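Local coordinates for putative PII-like nitrogen regulatory protein (Shewanella baltica, PDB 3CE8) that is of unknown function but forms a three-chain assembly of ferredoxin-like subunits resembling PII nitrogen regulatory proteins, and may act in regulation, at residues 24-29 against 92-97; 46-51 against 81-86. All blocks are in the same frame, centred on the assembly; numbering follows the deposited sequence.

Overall arrangement
Both contacts belong to one antiparallel sheet, in the order 50-60, 74-86, 23-31, 106-112, with helices 35-42 and 90-100 packed on it: the ferredoxin-like βαββαβ fold of PII-like proteins. Contact 1 sets helix 90-100 on the inner strand 23-31; contact 2 joins the start of strand 50-60, outermost within this chain, to the end of strand 74-86. Their centres lie about 9 Å apart. Along the chain contact 2 is nested within the loop closed by contact 1. The strands 23-31 and 74-86 are neighbours, so the two contacts share one helix-covered core. Contact 2 also borders the third subunit, where strand 50-60 carries the sheet across the interface, and contact 1 meets the second.

Contact 1. Residues 24-29 against 92-97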
loop_
_atom_site.group_PDB
_atom_site.type_symbol
_atom_site.label_atom_id
_atom_site.label_comp_id
_atom_site.label_asym_id
_atom_site.label_seq_id
_atom_site.Cartn_x
_atom_site.Cartn_y
_atom_site.Cartn_z
ATOM N N GLN A 24 -5.334 -12.599 -1.331
ATOM C CA GLN A 24 -4.100 -11.896 -1.620
ATOM C C GLN A 24 -4.435 -10.610 -2.367
ATOM O O GLN A 24 -5.511 -10.478 -2.925
ATOM C CB GLN A 24 -3.139 -12.810 -2.377
ATOM C CG GLN A 24 -3.703 -13.352 -3.649
ATOM C CD GLN A 24 -2.738 -14.275 -4.373
ATOM O OE1 GLN A 24 -1.923 -14.962 -3.734
ATOM N NE2 GLN A 24 -2.836 -14.304 -5.733
ATOM N N LEU A 25 -3.522 -9.660 -2.317
ATOM C CA LEU A 25 -3.737 -8.347 -2.911
ATOM C C LEU A 25 -2.978 -8.138 -4.216
ATOM O O LEU A 25 -1.780 -8.247 -4.243
ATOM C CB LEU A 25 -3.307 -7.272 -1.889
ATOM C CG LEU A 25 -3.656 -5.820 -2.190
ATOM C CD1 LEU A 25 -5.173 -5.674 -2.101
ATOM C CD2 LEU A 25 -2.896 -4.831 -1.256
ATOM N N LEU A 26 -3.680 -7.874 -5.298
ATOM C CA LEU A 26 -3.008 -7.514 -6.549
ATOM C C LEU A 26 -2.877 -6.023 -6.610
ATOM O O LEU A 26 -3.847 -5.300 -6.414
ATOM C CB LEU A 26 -3.789 -7.969 -7.787
ATOM C CG LEU A 26 -3.272 -7.490 -9.146
ATOM C CD1 LEU A 26 -1.917 -8.091 -9.513
ATOM C CD2 LEU A 26 -4.315 -7.908 -10.142
ATOM N N VAL A 27 -1.647 -5.578 -6.793
ATOM C CA VAL A 27 -1.352 -4.146 -6.978
ATOM C C VAL A 27 -0.851 -4.002 -8.392
ATOM O O VAL A 27 0.058 -4.711 -8.850
ATOM C CB VAL A 27 -0.296 -3.579 -6.020
ATOM C CG1 VAL A 27 -0.045 -2.108 -6.370
ATOM C CG2 VAL A 27 -0.756 -3.757 -4.570
ATOM N N LEU A 28 -1.491 -3.072 -9.076
ATOM C CA LEU A 28 -1.298 -2.840 -10.522
ATOM C C LEU A 28 -1.111 -1.360 -10.811
ATOM O O LEU A 28 -1.932 -0.544 -10.409
ATOM C CB LEU A 28 -2.544 -3.391 -11.240
ATOM C CG LEU A 28 -2.719 -3.161 -12.733
ATOM C CD1 LEU A 28 -1.682 -3.920 -13.562
ATOM C CD2 LEU A 28 -4.127 -3.592 -13.090
ATOM N N ILE A 29 0.007 -1.028 -11.453
ATOM C CA ILE A 29 0.339 0.362 -11.805
ATOM C C ILE A 29 0.042 0.532 -13.283
ATOM O O ILE A 29 0.840 0.165 -14.140
ATOM C CB ILE A 29 1.809 0.724 -11.479
ATOM C CG1 ILE A 29 2.120 0.374 -10.022
ATOM C CG2 ILE A 29 2.087 2.181 -11.729
ATOM C CD1 ILE A 29 1.078 0.882 -9.065
ATOM N N ALA A 92 -7.110 -16.279 -13.453
ATOM C CA ALA A 92 -8.313 -15.693 -14.061
ATOM C C ALA A 92 -8.201 -14.172 -14.068
ATOM O O ALA A 92 -8.499 -13.523 -15.080
ATOM C CB ALA A 92 -9.583 -16.133 -13.319
ATOM N N LEU A 93 -7.690 -13.638 -12.961
ATOM C CA LEU A 93 -7.605 -12.176 -12.764
ATOM C C LEU A 93 -6.519 -11.558 -13.624
ATOM O O LEU A 93 -6.736 -10.552 -14.291
ATOM C CB LEU A 93 -7.361 -11.824 -11.293
ATOM C CG LEU A 93 -7.150 -10.340 -10.907
ATOM C CD1 LEU A 93 -8.299 -9.437 -11.309
ATOM C CD2 LEU A 93 -6.883 -10.226 -9.420
ATOM N N LEU A 94 -5.375 -12.217 -13.671
ATOM C CA LEU A 94 -4.234 -11.659 -14.382
ATOM C C LEU A 94 -4.380 -11.798 -15.897
ATOM O O LEU A 94 -3.978 -10.904 -16.664
ATOM C CB LEU A 94 -2.918 -12.277 -13.903
ATOM C CG LEU A 94 -2.423 -12.002 -12.468
ATOM C CD1 LEU A 94 -1.131 -12.797 -12.207
ATOM C CD2 LEU A 94 -2.187 -10.550 -12.231
ATOM N N THR A 95 -4.945 -12.917 -16.335
ATOM C CA THR A 95 -5.161 -13.153 -17.773
ATOM C C THR A 95 -6.223 -12.169 -18.299
ATOM O O THR A 95 -6.143 -11.692 -19.421
ATOM C CB THR A 95 -5.586 -14.605 -18.085
ATOM O OG1 THR A 95 -6.705 -14.946 -17.274
ATOM C CG2 THR A 95 -4.484 -15.573 -17.800
ATOM N N ALA A 96 -7.194 -11.853 -17.451
ATOM C CA ALA A 96 -8.294 -10.915 -17.812
ATOM C C ALA A 96 -7.732 -9.518 -17.975
ATOM O O ALA A 96 -8.071 -8.769 -18.900
ATOM C CB ALA A 96 -9.384 -10.917 -16.756
ATOM N N LEU A 97 -6.855 -9.160 -17.045
ATOM C CA LEU A 97 -6.213 -7.822 -17.073
ATOM C C LEU A 97 -5.170 -7.753 -18.189
ATOM O O LEU A 97 -5.019 -6.741 -18.856
ATOM C CB LEU A 97 -5.595 -7.485 -15.738
ATOM C CG LEU A 97 -6.619 -7.269 -14.616
ATOM C CD1 LEU A 97 -5.874 -7.304 -13.311
ATOM C CD2 LEU A 97 -7.434 -5.976 -14.784
#
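L26 of the strand sets its two methyl groups among three leucines of the helix. Its CD2 lies 3.5 Å from CD2 of L93 and 3.6 Å from CD1 of L97, while its other branch, CD1, meets CD2 of L94 at 3.7 Å. L26 and L97 approach tip to tip, whereas L93 and L94 come at it aslant from successive positions of the helix. Two residues further along the strand, L28 adds a looser touch, CD2 to CD1 of L97 at 4.1 Å, so that the L97 methyl bridges two strand residues. With that spacing L26 and L28 leave the same face of the sheet; CG anti to the backbone N (chi1 172° for L26) places their branches beside the carbonyl carbon. The axes of segments 24-29 and 92-97 run 15° apart in direction and approach to 11.3 Å, a gap bridged by leucine branches meeting end on or aslant. Around this layer, I38 and L42 of helix 35-42 pack on L97, H85 of strand 74-86 lies against L26 and L93, and L119 of the second subunit reaches L28 and L97. In this helix-on-sheet packing of a ferredoxin-like fold, the contact between the two segments is purely aliphatic, which implies dispersion and exclusion of water rather than directed bonds.

Contact 2. Residues 46-51 against 81-86; sequences EFLSGF and FEIMHP. With EDO (1,2-ethanediol), chain E.
F51 and F81 stand side by side and point the same way, CD2 of F51 meeting CD2 of F81 at 4.1 Å near the plane of the F81 ring. The same apolar row continues through CB of F51 against CG1 of I83, and then L48, whose CD2 sits 3.5 Å from CG2 of I83 and also touches CB of H85. At the far end the side chains of F47 and P86 cross aslant, CD1 of F47 lying 4.2 Å from CD of P86. F51 holds CG between the backbone N and the carbonyl carbon (chi1 58°), which swings its ring alongside F81. In the fold, this is where the turn after helix 35-42 enters strand 50-60, outermost within this chain, beside strand 74-86; G50 and F51 also pair antiparallel with a strand of the third subunit, whose F59 stacks on F51. A water accepts from S49 N and donates to G50 O and to M84 O, the last at 2.8 Å. Next to it a 1,2-ethanediol, probably from the crystallisation liquor, gives O2 to G50 O at 2.6 Å and O1 to E82 O at 3.1 Å, and takes a weak bond from M84 N. Within strand 74-86, H85 ND1 gives a nearly straight bond (169°) to I83 O, 2.9 Å away and in the plane of the imidazole, fixing the ring's rotation, while its NE2 pairs with NE2 of Q24.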
loop_
_atom_site.group_PDB
_atom_site.type_symbol
_atom_site.label_atom_id
_atom_site.label_comp_id
_atom_site.label_asym_id
_atom_site.label_seq_id
_atom_site.Cartn_x
_atom_site.Cartn_y
_atom_site.Cartn_z
ATOM N N GLU A 46 -16.833 -11.775 -11.141
ATOM C CA GLU A 46 -17.703 -12.234 -10.008
ATOM C C GLU A 46 -17.024 -12.613 -8.713
ATOM O O GLU A 46 -17.632 -12.640 -7.657
ATOM C CB GLU A 46 -18.592 -13.437 -10.391
ATOM C CG GLU A 46 -19.932 -13.039 -10.945
ATOM C CD GLU A 46 -20.751 -14.247 -11.373
ATOM O OE1 GLU A 46 -20.145 -15.271 -11.793
ATOM O OE2 GLU A 46 -22.001 -14.166 -11.326
ATOM N N PHE A 47 -15.764 -12.934 -8.801
ATOM C CA PHE A 47 -15.040 -13.413 -7.633
ATOM C C PHE A 47 -14.451 -12.245 -6.882
ATOM O O PHE A 47 -13.841 -12.433 -5.852
ATOM C CB PHE A 47 -13.976 -14.463 -8.011
ATOM C CG PHE A 47 -13.000 -14.009 -9.079
ATOM C CD1 PHE A 47 -11.936 -13.178 -8.762
ATOM C CD2 PHE A 47 -13.154 -14.432 -10.398
ATOM C CE1 PHE A 47 -11.058 -12.766 -9.741
ATOM C CE2 PHE A 47 -12.272 -14.029 -11.384
ATOM C CZ PHE A 47 -11.227 -13.191 -11.062
ATOM N N LEU A 48 -14.655 -11.047 -7.423
ATOM C CA LEU A 48 -14.176 -9.782 -6.800
ATOM C C LEU A 48 -15.352 -9.095 -6.067
ATOM O O LEU A 48 -16.447 -8.950 -6.616
ATOM C CB LEU A 48 -13.584 -8.812 -7.826
ATOM C CG LEU A 48 -12.359 -9.209 -8.648
ATOM C CD1 LEU A 48 -11.999 -8.065 -9.601
ATOM C CD2 LEU A 48 -11.218 -9.572 -7.755
ATOM N N SER A 49 -15.109 -8.662 -4.834
ATOM C CA SER A 49 -16.172 -8.067 -3.982
ATOM C C SER A 49 -16.106 -6.547 -4.013
ATOM O O SER A 49 -17.028 -5.853 -3.575
ATOM C CB SER A 49 -16.055 -8.567 -2.529
ATOM O OG SER A 49 -14.731 -8.315 -2.020
ATOM N N GLY A 50 -15.017 -6.071 -4.587
ATOM C CA GLY A 50 -14.724 -4.646 -4.699
ATOM C C GLY A 50 -13.233 -4.448 -4.908
ATOM O O GLY A 50 -12.455 -5.388 -4.810
ATOM N N PHE A 51 -12.860 -3.222 -5.264
ATOM C CA PHE A 51 -11.433 -2.804 -5.455
ATOM C C PHE A 51 -11.250 -1.334 -5.206
ATOM O O PHE A 51 -12.214 -0.589 -5.102
ATOM C CB PHE A 51 -10.887 -3.134 -6.846
ATOM C CG PHE A 51 -11.674 -2.520 -7.976
ATOM C CD1 PHE A 51 -12.814 -3.139 -8.461
ATOM C CD2 PHE A 51 -11.273 -1.320 -8.549
ATOM C CE1 PHE A 51 -13.544 -2.561 -9.475
ATOM C CE2 PHE A 51 -12.003 -0.742 -9.572
ATOM C CZ PHE A 51 -13.131 -1.362 -10.038
ATOM N N PHE A 81 -4.198 0.620 -8.751
ATOM C CA PHE A 81 -5.297 -0.260 -8.409
ATOM C C PHE A 81 -4.837 -1.261 -7.384
ATOM O O PHE A 81 -3.725 -1.774 -7.445
ATOM C CB PHE A 81 -5.761 -1.080 -9.629
ATOM C CG PHE A 81 -6.549 -0.287 -10.675
ATOM C CD1 PHE A 81 -5.903 0.371 -11.708
ATOM C CD2 PHE A 81 -7.939 -0.254 -10.642
ATOM C CE1 PHE A 81 -6.627 1.062 -12.652
ATOM C CE2 PHE A 81 -8.658 0.452 -11.579
ATOM C CZ PHE A 81 -8.012 1.101 -12.584
ATOM N N GLU A 82 -5.717 -1.523 -6.438
ATOM C CA GLU A 82 -5.511 -2.576 -5.449
ATOM C C GLU A 82 -6.750 -3.445 -5.440
ATOM O O GLU A 82 -7.876 -2.963 -5.233
ATOM C CB GLU A 82 -5.200 -2.008 -4.067
ATOM C CG GLU A 82 -3.861 -1.307 -4.032
ATOM C CD GLU A 82 -3.369 -0.960 -2.641
ATOM O OE1 GLU A 82 -4.069 -1.166 -1.628
ATOM O OE2 GLU A 82 -2.232 -0.498 -2.566
ATOM N N ILE A 83 -6.502 -4.724 -5.709
ATOM C CA ILE A 83 -7.536 -5.732 -5.895
ATOM C C ILE A 83 -7.345 -7.010 -5.083
ATOM O O ILE A 83 -6.532 -7.881 -5.371
ATOM C CB ILE A 83 -7.615 -6.115 -7.390
ATOM C CG1 ILE A 83 -7.689 -4.839 -8.236
ATOM C CG2 ILE A 83 -8.795 -7.073 -7.692
ATOM C CD1 ILE A 83 -7.013 -5.011 -9.531
HETATM N N MSE A 84 -8.132 -7.066 -4.034
HETATM C CA MSE A 84 -8.184 -8.217 -3.152
HETATM C C MSE A 84 -8.943 -9.286 -3.921
HETATM O O MSE A 84 -9.993 -9.023 -4.526
HETATM C CB MSE A 84 -8.902 -7.906 -1.832
HETATM C CG MSE A 84 -8.845 -9.052 -0.843
HETATM SE SE MSE A 84 -7.087 -9.172 -0.075
HETATM C CE MSE A 84 -6.964 -7.368 0.622
ATOM N N HIS A 85 -8.385 -10.486 -3.902
ATOM C CA HIS A 85 -8.952 -11.610 -4.603
ATOM C C HIS A 85 -8.453 -12.928 -4.036
ATOM O O HIS A 85 -7.380 -12.982 -3.442
ATOM C CB HIS A 85 -8.535 -11.535 -6.077
ATOM C CG HIS A 85 -7.054 -11.682 -6.291
ATOM N ND1 HIS A 85 -6.160 -10.643 -6.081
ATOM C CD2 HIS A 85 -6.311 -12.747 -6.680
ATOM C CE1 HIS A 85 -4.929 -11.074 -6.318
ATOM N NE2 HIS A 85 -4.989 -12.346 -6.675
ATOM N N PRO A 86 -9.235 -13.996 -4.220
ATOM C CA PRO A 86 -8.769 -15.302 -3.816
ATOM C C PRO A 86 -7.601 -15.796 -4.679
ATOM O O PRO A 86 -7.600 -15.678 -5.909
ATOM C CB PRO A 86 -9.994 -16.209 -4.019
ATOM C CG PRO A 86 -11.135 -15.333 -4.497
ATOM C CD PRO A 86 -10.535 -14.031 -4.923
HETATM C C1 EDO E . -9.144 -3.805 -2.024
HETATM O O1 EDO E . -9.181 -2.437 -2.442
HETATM C C2 EDO E . -10.542 -4.354 -1.798
HETATM O O2 EDO E . -10.660 -5.175 -2.943
HETATM O O HOH W 1 -12.575 -8.236 -3.624
#